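Local structure of transcriptional regulator ComR (Streptococcus vestibularis F0396, 6HU8) at residues L49-Y54 and F149-R154; D167-H172 and D185-R190; V249-A254 and E288-E293. The protein probably binds DNA through a helix-turn-helix domain and acts as a peptide-sensing competence regulator of the RNPP family. One frame throughout, in Å; residues are numbered along the deposited sequence.

Contact 1. Residues L49-Y54 and F149-R154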
loop_
_atom_site.group_PDB
_atom_site.type_symbol
_atom_site.label_atom_id
_atom_site.label_comp_id
_atom_site.label_asym_id
_atom_site.label_seq_id
_atom_site.Cartn_x
_atom_site.Cartn_y
_atom_site.Cartn_z
ATOM N N LEU A 49 -15.874 7.467 5.857
ATOM C CA LEU A 49 -16.766 8.401 5.199
ATOM C C LEU A 49 -17.253 7.841 3.871
ATOM O O LEU A 49 -18.426 7.978 3.532
ATOM C CB LEU A 49 -16.069 9.742 4.981
ATOM C CG LEU A 49 -16.903 10.826 4.295
ATOM C CD1 LEU A 49 -18.246 10.964 4.980
ATOM C CD2 LEU A 49 -16.166 12.163 4.294
ATOM N N ASP A 50 -16.349 7.217 3.123
ATOM C CA ASP A 50 -16.709 6.611 1.844
ATOM C C ASP A 50 -17.762 5.532 2.022
ATOM O O ASP A 50 -18.753 5.505 1.303
ATOM C CB ASP A 50 -15.491 6.001 1.148
ATOM C CG ASP A 50 -14.495 7.046 0.677
ATOM O OD1 ASP A 50 -14.913 8.195 0.403
ATOM O OD2 ASP A 50 -13.295 6.705 0.586
ATOM N N LYS A 51 -17.547 4.633 2.970
ATOM C CA LYS A 51 -18.505 3.558 3.155
ATOM C C LYS A 51 -19.826 4.063 3.782
ATOM O O LYS A 51 -20.911 3.621 3.388
ATOM C CB LYS A 51 -17.866 2.426 3.968
ATOM C CG LYS A 51 -16.623 1.870 3.250
ATOM C CD LYS A 51 -16.339 0.405 3.526
ATOM C CE LYS A 51 -15.043 -0.042 2.815
ATOM N NZ LYS A 51 -15.034 0.220 1.345
ATOM N N LEU A 52 -19.762 5.004 4.722
ATOM C CA LEU A 52 -21.004 5.541 5.272
ATOM C C LEU A 52 -21.788 6.318 4.200
ATOM O O LEU A 52 -23.017 6.246 4.139
ATOM C CB LEU A 52 -20.731 6.450 6.476
ATOM C CG LEU A 52 -21.992 6.870 7.235
ATOM C CD1 LEU A 52 -22.737 5.690 7.832
ATOM C CD2 LEU A 52 -21.675 7.876 8.344
ATOM N N SER A 53 -21.070 7.055 3.355
ATOM C CA SER A 53 -21.688 7.788 2.249
ATOM C C SER A 53 -22.456 6.838 1.310
ATOM O O SER A 53 -23.548 7.152 0.837
ATOM C CB SER A 53 -20.615 8.556 1.472
ATOM O OG SER A 53 -21.183 9.228 0.370
ATOM N N TYR A 54 -21.879 5.670 1.050
ATOM C CA TYR A 54 -22.522 4.686 0.185
ATOM C C TYR A 54 -23.779 4.130 0.861
ATOM O O TYR A 54 -24.852 4.044 0.246
ATOM C CB TYR A 54 -21.535 3.559 -0.170
ATOM C CG TYR A 54 -22.200 2.374 -0.863
ATOM C CD1 TYR A 54 -22.459 2.405 -2.227
ATOM C CD2 TYR A 54 -22.588 1.247 -0.145
ATOM C CE1 TYR A 54 -23.086 1.339 -2.868
ATOM C CE2 TYR A 54 -23.232 0.148 -0.787
ATOM C CZ TYR A 54 -23.474 0.231 -2.138
ATOM O OH TYR A 54 -24.074 -0.792 -2.795
ATOM N N PHE A 149 -8.935 -5.419 -1.006
ATOM C CA PHE A 149 -8.202 -5.696 -2.240
ATOM C C PHE A 149 -9.142 -5.995 -3.407
ATOM O O PHE A 149 -8.874 -5.552 -4.521
ATOM C CB PHE A 149 -7.223 -6.861 -2.071
ATOM C CG PHE A 149 -6.371 -7.112 -3.292
ATOM C CD1 PHE A 149 -5.631 -6.077 -3.860
ATOM C CD2 PHE A 149 -6.303 -8.377 -3.864
ATOM C CE1 PHE A 149 -4.847 -6.295 -4.997
ATOM C CE2 PHE A 149 -5.522 -8.615 -4.992
ATOM C CZ PHE A 149 -4.792 -7.575 -5.564
ATOM N N GLU A 150 -10.230 -6.745 -3.167
ATOM C CA GLU A 150 -11.252 -6.954 -4.209
ATOM C C GLU A 150 -11.765 -5.616 -4.732
ATOM O O GLU A 150 -12.056 -5.469 -5.910
ATOM C CB GLU A 150 -12.446 -7.753 -3.693
ATOM C CG GLU A 150 -12.322 -9.239 -3.773
ATOM C CD GLU A 150 -12.052 -9.732 -5.185
ATOM O OE1 GLU A 150 -12.739 -9.300 -6.140
ATOM O OE2 GLU A 150 -11.118 -10.542 -5.334
ATOM N N GLN A 151 -11.906 -4.647 -3.835
ATOM C CA GLN A 151 -12.419 -3.347 -4.226
ATOM C C GLN A 151 -11.345 -2.581 -5.011
ATOM O O GLN A 151 -11.651 -1.863 -5.964
ATOM C CB GLN A 151 -12.899 -2.581 -2.986
ATOM C CG GLN A 151 -14.248 -3.137 -2.511
ATOM C CD GLN A 151 -14.664 -2.689 -1.119
ATOM O OE1 GLN A 151 -13.863 -2.201 -0.335
ATOM N NE2 GLN A 151 -15.938 -2.876 -0.810
ATOM N N VAL A 152 -10.081 -2.778 -4.661
ATOM C CA VAL A 152 -9.013 -2.058 -5.360
ATOM C C VAL A 152 -8.913 -2.552 -6.813
ATOM O O VAL A 152 -8.645 -1.765 -7.729
ATOM C CB VAL A 152 -7.655 -2.210 -4.630
ATOM C CG1 VAL A 152 -6.480 -1.919 -5.566
ATOM C CG2 VAL A 152 -7.623 -1.309 -3.411
ATOM N N LYS A 153 -9.167 -3.846 -7.017
ATOM C CA LYS A 153 -9.140 -4.443 -8.354
ATOM C C LYS A 153 -10.030 -3.706 -9.360
ATOM O O LYS A 153 -9.766 -3.725 -10.559
ATOM C CB LYS A 153 -9.572 -5.910 -8.299
ATOM C CG LYS A 153 -8.593 -6.870 -7.632
ATOM C CD LYS A 153 -9.247 -8.250 -7.515
ATOM C CE LYS A 153 -8.356 -9.264 -6.823
ATOM N NZ LYS A 153 -8.967 -10.640 -6.723
ATOM N N ARG A 154 -11.082 -3.056 -8.873
ATOM C CA ARG A 154 -12.055 -2.414 -9.754
ATOM C C ARG A 154 -11.778 -0.929 -9.960
ATOM O O ARG A 154 -12.493 -0.271 -10.716
ATOM C CB ARG A 154 -13.482 -2.583 -9.199
ATOM C CG ARG A 154 -13.876 -4.009 -8.840
ATOM C CD ARG A 154 -14.631 -4.708 -9.980
ATOM N NE ARG A 154 -15.809 -3.946 -10.396
ATOM C CZ ARG A 154 -17.050 -4.149 -9.957
ATOM N NH1 ARG A 154 -18.029 -3.377 -10.413
ATOM N NH2 ARG A 154 -17.327 -5.112 -9.075
#
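Lys51 and Gln151 have the nearest CA atoms of the two segments, still 11.8 Å apart, so the helices at 49-54 and 149-152 meet through side chains alone. The first belongs to the HTH cro/C1-type region and the second to the tetratricopeptide-like region, so this is a domain interface. The two side chains approach from opposite directions and bury just 64 Å². Lys51 leaves its helix with CG anti to the carbonyl carbon; the rest of the chain stays near extended until the last torsion (chi4 -55°), which swings the ammonium aside. Its NZ donates to Gln151 OE1 at 3.2 Å. The donor lies above the carboxamide plane, 36° out of it, with a C=O...N angle of 114°, so the bond misses the lone-pair directions. The stronger partners lie outside the segments, among residues 29-36: Lys51 NZ bonds Glu31 O, and Gln151 NE2 bonds Gly29 O, with Gln36 OE1 as a second acceptor, fixing the amide's rotation. A salt bridge from Arg154 to Asp28 adds to this docking, consistent with an HTH domain held against the TPR domain in the apo state. Behind the ammonium, Lys51 CE lies 4.0 Å from the same oxygen, Gln151 OE1.

Contact 2. Residues D167-H172 and D185-R190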
loop_
_atom_site.group_PDB
_atom_site.type_symbol
_atom_site.label_atom_id
_atom_site.label_comp_id
_atom_site.label_asym_id
_atom_site.label_seq_id
_atom_site.Cartn_x
_atom_site.Cartn_y
_atom_site.Cartn_z
ATOM N N ASP A 167 0.506 -2.843 -1.829
ATOM C CA ASP A 167 1.777 -3.280 -1.263
ATOM C C ASP A 167 1.622 -4.646 -0.562
ATOM O O ASP A 167 2.441 -5.558 -0.764
ATOM C CB ASP A 167 2.306 -2.226 -0.290
ATOM C CG ASP A 167 3.812 -2.202 -0.218
ATOM O OD1 ASP A 167 4.461 -3.063 -0.857
ATOM O OD2 ASP A 167 4.340 -1.314 0.482
ATOM N N TYR A 168 0.563 -4.794 0.238
ATOM C CA TYR A 168 0.318 -6.047 0.967
ATOM C C TYR A 168 0.081 -7.201 -0.008
ATOM O O TYR A 168 0.484 -8.352 0.244
ATOM C CB TYR A 168 -0.882 -5.904 1.910
ATOM C CG TYR A 168 -0.851 -6.813 3.121
ATOM C CD1 TYR A 168 0.321 -6.988 3.856
ATOM C CD2 TYR A 168 -2.002 -7.476 3.550
ATOM C CE1 TYR A 168 0.348 -7.809 4.975
ATOM C CE2 TYR A 168 -1.989 -8.292 4.671
ATOM C CZ TYR A 168 -0.814 -8.458 5.376
ATOM O OH TYR A 168 -0.805 -9.262 6.488
ATOM N N TYR A 169 -0.578 -6.892 -1.119
ATOM C CA TYR A 169 -0.784 -7.879 -2.178
ATOM C C TYR A 169 0.566 -8.378 -2.715
ATOM O O TYR A 169 0.817 -9.586 -2.744
ATOM C CB TYR A 169 -1.651 -7.289 -3.303
ATOM C CG TYR A 169 -1.526 -8.026 -4.628
ATOM C CD1 TYR A 169 -1.890 -9.374 -4.743
ATOM C CD2 TYR A 169 -1.054 -7.374 -5.765
ATOM C CE1 TYR A 169 -1.770 -10.054 -5.957
ATOM C CE2 TYR A 169 -0.922 -8.052 -6.988
ATOM C CZ TYR A 169 -1.283 -9.387 -7.070
ATOM O OH TYR A 169 -1.162 -10.057 -8.265
ATOM N N PHE A 170 1.443 -7.459 -3.120
ATOM C CA PHE A 170 2.774 -7.843 -3.601
ATOM C C PHE A 170 3.529 -8.649 -2.548
ATOM O O PHE A 170 4.238 -9.612 -2.872
ATOM C CB PHE A 170 3.581 -6.605 -4.008
ATOM C CG PHE A 170 3.023 -5.901 -5.208
ATOM C CD1 PHE A 170 2.463 -6.631 -6.254
ATOM C CD2 PHE A 170 3.048 -4.525 -5.296
ATOM C CE1 PHE A 170 1.941 -6.002 -7.375
ATOM C CE2 PHE A 170 2.530 -3.885 -6.422
ATOM C CZ PHE A 170 1.966 -4.625 -7.454
ATOM N N TYR A 171 3.348 -8.262 -1.287
ATOM C CA TYR A 171 3.914 -8.990 -0.154
ATOM C C TYR A 171 3.459 -10.454 -0.111
ATOM O O TYR A 171 4.205 -11.312 0.356
ATOM C CB TYR A 171 3.533 -8.284 1.139
ATOM C CG TYR A 171 4.185 -8.797 2.405
ATOM C CD1 TYR A 171 5.551 -8.661 2.612
ATOM C CD2 TYR A 171 3.418 -9.352 3.426
ATOM C CE1 TYR A 171 6.148 -9.096 3.794
ATOM C CE2 TYR A 171 3.999 -9.786 4.608
ATOM C CZ TYR A 171 5.366 -9.657 4.789
ATOM O OH TYR A 171 5.948 -10.090 5.963
ATOM N N HIS A 172 2.247 -10.736 -0.591
ATOM C CA HIS A 172 1.774 -12.127 -0.701
ATOM C C HIS A 172 2.559 -12.914 -1.757
ATOM O O HIS A 172 2.709 -14.136 -1.658
ATOM C CB HIS A 172 0.285 -12.200 -1.076
ATOM C CG HIS A 172 -0.648 -11.930 0.055
ATOM N ND1 HIS A 172 -0.665 -10.731 0.736
ATOM C CD2 HIS A 172 -1.606 -12.701 0.624
ATOM C CE1 HIS A 172 -1.590 -10.778 1.680
ATOM N NE2 HIS A 172 -2.181 -11.960 1.628
ATOM N N ASP A 185 -1.034 -8.694 -13.672
ATOM C CA ASP A 185 -0.911 -7.794 -14.814
ATOM C C ASP A 185 -1.908 -6.640 -14.736
ATOM O O ASP A 185 -1.593 -5.518 -15.127
ATOM C CB ASP A 185 -1.095 -8.550 -16.140
ATOM C CG ASP A 185 0.026 -9.545 -16.414
ATOM O OD1 ASP A 185 1.009 -9.576 -15.647
ATOM O OD2 ASP A 185 -0.074 -10.302 -17.405
ATOM N N ARG A 186 -3.113 -6.905 -14.239
ATOM C CA ARG A 186 -4.096 -5.837 -14.106
ATOM C C ARG A 186 -3.623 -4.803 -13.094
ATOM O O ARG A 186 -3.721 -3.598 -13.329
ATOM C CB ARG A 186 -5.459 -6.381 -13.680
ATOM C CG ARG A 186 -6.539 -5.302 -13.577
ATOM C CD ARG A 186 -7.397 -5.450 -12.315
ATOM N NE ARG A 186 -7.634 -6.851 -11.963
ATOM C CZ ARG A 186 -8.682 -7.571 -12.368
ATOM N NH1 ARG A 186 -8.807 -8.839 -11.984
ATOM N NH2 ARG A 186 -9.606 -7.026 -13.153
ATOM N N ILE A 187 -3.113 -5.275 -11.964
ATOM C CA ILE A 187 -2.655 -4.356 -10.924
ATOM C C ILE A 187 -1.449 -3.545 -11.409
ATOM O O ILE A 187 -1.442 -2.309 -11.317
ATOM C CB ILE A 187 -2.305 -5.116 -9.623
ATOM C CG1 ILE A 187 -3.583 -5.620 -8.939
ATOM C CG2 ILE A 187 -1.544 -4.232 -8.670
ATOM C CD1 ILE A 187 -4.539 -4.510 -8.566
ATOM N N VAL A 188 -0.444 -4.239 -11.952
ATOM C CA VAL A 188 0.755 -3.575 -12.467
ATOM C C VAL A 188 0.371 -2.510 -13.477
ATOM O O VAL A 188 0.843 -1.379 -13.400
ATOM C CB VAL A 188 1.744 -4.571 -13.133
ATOM C CG1 VAL A 188 2.896 -3.821 -13.790
ATOM C CG2 VAL A 188 2.272 -5.559 -12.109
ATOM N N ASP A 189 -0.510 -2.871 -14.409
ATOM C CA ASP A 189 -0.892 -1.952 -15.471
ATOM C C ASP A 189 -1.555 -0.691 -14.916
ATOM O O ASP A 189 -1.328 0.417 -15.409
ATOM C CB ASP A 189 -1.819 -2.648 -16.474
ATOM C CG ASP A 189 -2.410 -1.680 -17.485
ATOM O OD1 ASP A 189 -1.663 -1.229 -18.379
ATOM O OD2 ASP A 189 -3.616 -1.351 -17.375
ATOM N N ARG A 190 -2.365 -0.857 -13.879
ATOM C CA ARG A 190 -3.070 0.282 -13.310
ATOM C C ARG A 190 -2.125 1.112 -12.444
ATOM O O ARG A 190 -2.228 2.339 -12.403
ATOM C CB ARG A 190 -4.289 -0.183 -12.506
ATOM C CG ARG A 190 -5.264 0.934 -12.216
ATOM C CD ARG A 190 -5.693 1.615 -13.513
ATOM N NE ARG A 190 -6.636 0.794 -14.275
ATOM C CZ ARG A 190 -7.036 1.068 -15.515
ATOM N NH1 ARG A 190 -6.571 2.145 -16.144
ATOM N NH2 ARG A 190 -7.903 0.264 -16.128
#
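Ile187 meets Tyr169 and Phe170 where two successive helices of the tetratricopeptide-like domain, 160-173 and 181-192, run in opposed senses as a helical hairpin. The nearest CA atoms, those of Tyr169 and Ile187, are 9.6 Å apart, and the gap is filled by apolar side chains. Starting at the branch point, Ile187 CB points toward helix 160-173 and comes 4.2 Å from Tyr169 CE2. From there the chain forks. CG1, anti to the carbonyl carbon (chi1 -72°), approaches the same ring carbon, Tyr169 CE2, at 4.1 Å, the two side chains lying alongside, pointing opposite ways. CG2, the other branch, goes to Phe170 instead: it lies 3.7 Å from Phe170 CZ and 4.1 Å from Phe170 CE1, so the far end of that ring does the touching. At the tip, CD1 leaves both rings and reaches Phe149 of helix 139-152, which also stacks on Tyr169. Ile187 thus links its helix to 160-173 through both branches and to 139-152 through the tip of the CG1 branch, while Phe170 continues into helix 200-219 by way of Ala212, Ile213 and Leu216. The other side of helix 160-173 is polar and aromatic: His172 NE2 bonds Glu142, and its CE1 sits over one face of the Tyr168 ring, toward the rim. Tyr168 O lies in the imidazole plane and accepts from His172 ND1 at 2.7 Å, with an N-H...O angle of 162°.

Contact 3. Residues V249-A254 and E288-E293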
loop_
_atom_site.group_PDB
_atom_site.type_symbol
_atom_site.label_atom_id
_atom_site.label_comp_id
_atom_site.label_asym_id
_atom_site.label_seq_id
_atom_site.Cartn_x
_atom_site.Cartn_y
_atom_site.Cartn_z
ATOM N N VAL A 249 17.070 1.757 -7.798
ATOM C CA VAL A 249 16.438 1.661 -9.112
ATOM C C VAL A 249 17.432 1.185 -10.167
ATOM O O VAL A 249 17.143 0.273 -10.952
ATOM C CB VAL A 249 15.826 3.016 -9.529
ATOM C CG1 VAL A 249 15.220 2.915 -10.913
ATOM C CG2 VAL A 249 14.751 3.442 -8.513
ATOM N N TYR A 250 18.613 1.792 -10.189
ATOM C CA TYR A 250 19.637 1.375 -11.148
ATOM C C TYR A 250 20.200 -0.026 -10.864
ATOM O O TYR A 250 20.669 -0.717 -11.784
ATOM C CB TYR A 250 20.750 2.419 -11.196
ATOM C CG TYR A 250 20.267 3.648 -11.924
ATOM C CD1 TYR A 250 20.011 3.603 -13.286
ATOM C CD2 TYR A 250 20.027 4.831 -11.251
ATOM C CE1 TYR A 250 19.546 4.705 -13.962
ATOM C CE2 TYR A 250 19.549 5.941 -11.921
ATOM C CZ TYR A 250 19.322 5.867 -13.282
ATOM O OH TYR A 250 18.850 6.969 -13.955
ATOM N N ILE A 251 20.143 -0.459 -9.611
ATOM C CA ILE A 251 20.555 -1.829 -9.286
ATOM C C ILE A 251 19.597 -2.827 -9.946
ATOM O O ILE A 251 20.041 -3.804 -10.561
ATOM C CB ILE A 251 20.600 -2.070 -7.753
ATOM C CG1 ILE A 251 21.789 -1.341 -7.118
ATOM C CG2 ILE A 251 20.659 -3.573 -7.433
ATOM C CD1 ILE A 251 21.801 -1.415 -5.576
ATOM N N LEU A 252 18.292 -2.582 -9.834
ATOM C CA LEU A 252 17.286 -3.427 -10.501
ATOM C C LEU A 252 17.449 -3.429 -12.019
ATOM O O LEU A 252 17.347 -4.485 -12.647
ATOM C CB LEU A 252 15.857 -2.980 -10.154
ATOM C CG LEU A 252 15.313 -3.334 -8.772
ATOM C CD1 LEU A 252 14.119 -2.433 -8.416
ATOM C CD2 LEU A 252 14.889 -4.813 -8.749
ATOM N N GLU A 253 17.688 -2.262 -12.617
ATOM C CA GLU A 253 17.908 -2.219 -14.065
ATOM C C GLU A 253 19.167 -3.015 -14.458
ATOM O O GLU A 253 19.218 -3.653 -15.524
ATOM C CB GLU A 253 18.019 -0.773 -14.573
ATOM C CG GLU A 253 17.940 -0.702 -16.104
ATOM C CD GLU A 253 17.938 0.703 -16.664
ATOM O OE1 GLU A 253 18.104 0.838 -17.892
ATOM O OE2 GLU A 253 17.757 1.670 -15.892
ATOM N N ALA A 254 20.180 -2.988 -13.595
ATOM C CA ALA A 254 21.379 -3.778 -13.819
ATOM C C ALA A 254 21.093 -5.282 -13.782
ATOM O O ALA A 254 21.595 -6.034 -14.628
ATOM C CB ALA A 254 22.446 -3.414 -12.788
ATOM N N GLU A 288 28.467 1.683 -0.119
ATOM C CA GLU A 288 29.154 0.440 0.211
ATOM C C GLU A 288 28.281 -0.763 -0.162
ATOM O O GLU A 288 28.761 -1.713 -0.769
ATOM C CB GLU A 288 29.502 0.383 1.700
ATOM C CG GLU A 288 30.487 1.454 2.159
ATOM C CD GLU A 288 30.391 1.739 3.659
ATOM O OE1 GLU A 288 29.683 0.988 4.387
ATOM O OE2 GLU A 288 31.017 2.729 4.108
ATOM N N LYS A 289 27.013 -0.716 0.225
ATOM C CA LYS A 289 26.078 -1.804 -0.091
ATOM C C LYS A 289 25.986 -2.001 -1.607
ATOM O O LYS A 289 26.032 -3.128 -2.096
ATOM C CB LYS A 289 24.692 -1.493 0.502
ATOM C CG LYS A 289 23.593 -2.536 0.224
ATOM C CD LYS A 289 22.187 -1.965 0.530
ATOM C CE LYS A 289 21.392 -1.679 -0.758
ATOM N NZ LYS A 289 22.202 -0.988 -1.847
ATOM N N THR A 290 25.854 -0.903 -2.353
ATOM C CA THR A 290 25.714 -0.982 -3.805
ATOM C C THR A 290 26.967 -1.553 -4.464
ATOM O O THR A 290 26.879 -2.381 -5.380
ATOM C CB THR A 290 25.411 0.390 -4.407
ATOM O OG1 THR A 290 24.128 0.820 -3.949
ATOM C CG2 THR A 290 25.395 0.323 -5.936
ATOM N N ARG A 291 28.129 -1.107 -3.986
ATOM C CA ARG A 291 29.414 -1.582 -4.479
ATOM C C ARG A 291 29.552 -3.074 -4.201
ATOM O O ARG A 291 30.031 -3.818 -5.039
ATOM C CB ARG A 291 30.560 -0.788 -3.828
ATOM C CG ARG A 291 31.838 -0.759 -4.613
ATOM C CD ARG A 291 32.949 0.014 -3.872
ATOM N NE ARG A 291 32.713 1.457 -3.843
ATOM C CZ ARG A 291 32.930 2.246 -4.883
ATOM N NH1 ARG A 291 33.374 1.713 -6.023
ATOM N NH2 ARG A 291 32.699 3.553 -4.794
ATOM N N ALA A 292 29.094 -3.513 -3.031
ATOM C CA ALA A 292 29.161 -4.931 -2.688
ATOM C C ALA A 292 28.227 -5.761 -3.569
ATOM O O ALA A 292 28.527 -6.909 -3.885
ATOM C CB ALA A 292 28.817 -5.134 -1.237
ATOM N N GLU A 293 27.088 -5.188 -3.949
ATOM C CA GLU A 293 26.101 -5.932 -4.735
ATOM C C GLU A 293 26.601 -6.111 -6.171
ATOM O O GLU A 293 26.434 -7.177 -6.773
ATOM C CB GLU A 293 24.750 -5.221 -4.714
ATOM C CG GLU A 293 23.637 -5.979 -5.412
ATOM C CD GLU A 293 23.095 -7.136 -4.573
ATOM O OE1 GLU A 293 23.522 -7.263 -3.405
ATOM O OE2 GLU A 293 22.243 -7.911 -5.072
#
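Ile251 projects toward Thr290 and overlaps it with its delta methyl, joining two helices of the tetratricopeptide-like domain that lie side by side. The short segments 249-254 and 288-293 are parallel to within 4°, with axes 11.4 Å apart at closest approach. Helix 264-279 comes between them in the chain and touches both, Tyr271 resting on Ala254 and Glu293; this layering is that of an alpha-helical repeat array. Ile251 supplies the largest buried area. Its extended outer torsion (chi2 174°) carries CD1 across the gap to 3.6 Å from Thr290 OG1, while CG1 lies 4.1 Å from Thr290 CG2. The hydroxyl bonds Leu286 O of its own helix; its approach to the methyl is plain van der Waals contact. Beside it, the bent Lys289 chain brings NZ to 3.8 Å from the same methyl, Ile251 CD1. That ammonium is buried by the contact and has no partner anywhere in the model. Glu293 lies at the border of the contact: its carboxylate pairs through OE2 with Lys255, the residue after segment 249-254, tying the two helices by charge. The aliphatic part of the same side chain packs too, Glu293 CG lying 4.3 Å from Ile251 CG2.

Followed from the N terminus, the chain closes contact 1 first, over 94 intervening residues, most of them helical, bringing helix 139-152 back onto the HTH region. Contact 2 then closes a short loop of 12 residues between consecutive helices, and contact 3 one of 33 residues that includes helix 264-279. The three are in series: none nests within or crosses another. Contacts 1 and 2 adjoin nonetheless, since segment 149-154 packs on both segments of contact 2; Lys153 O, for instance, lies 3.4 Å from Arg186 CD. Contact 3 stands apart, its centre about 24 Å from that of contact 2 and about 39 Å from that of contact 1, near the C-terminal end of the helical array.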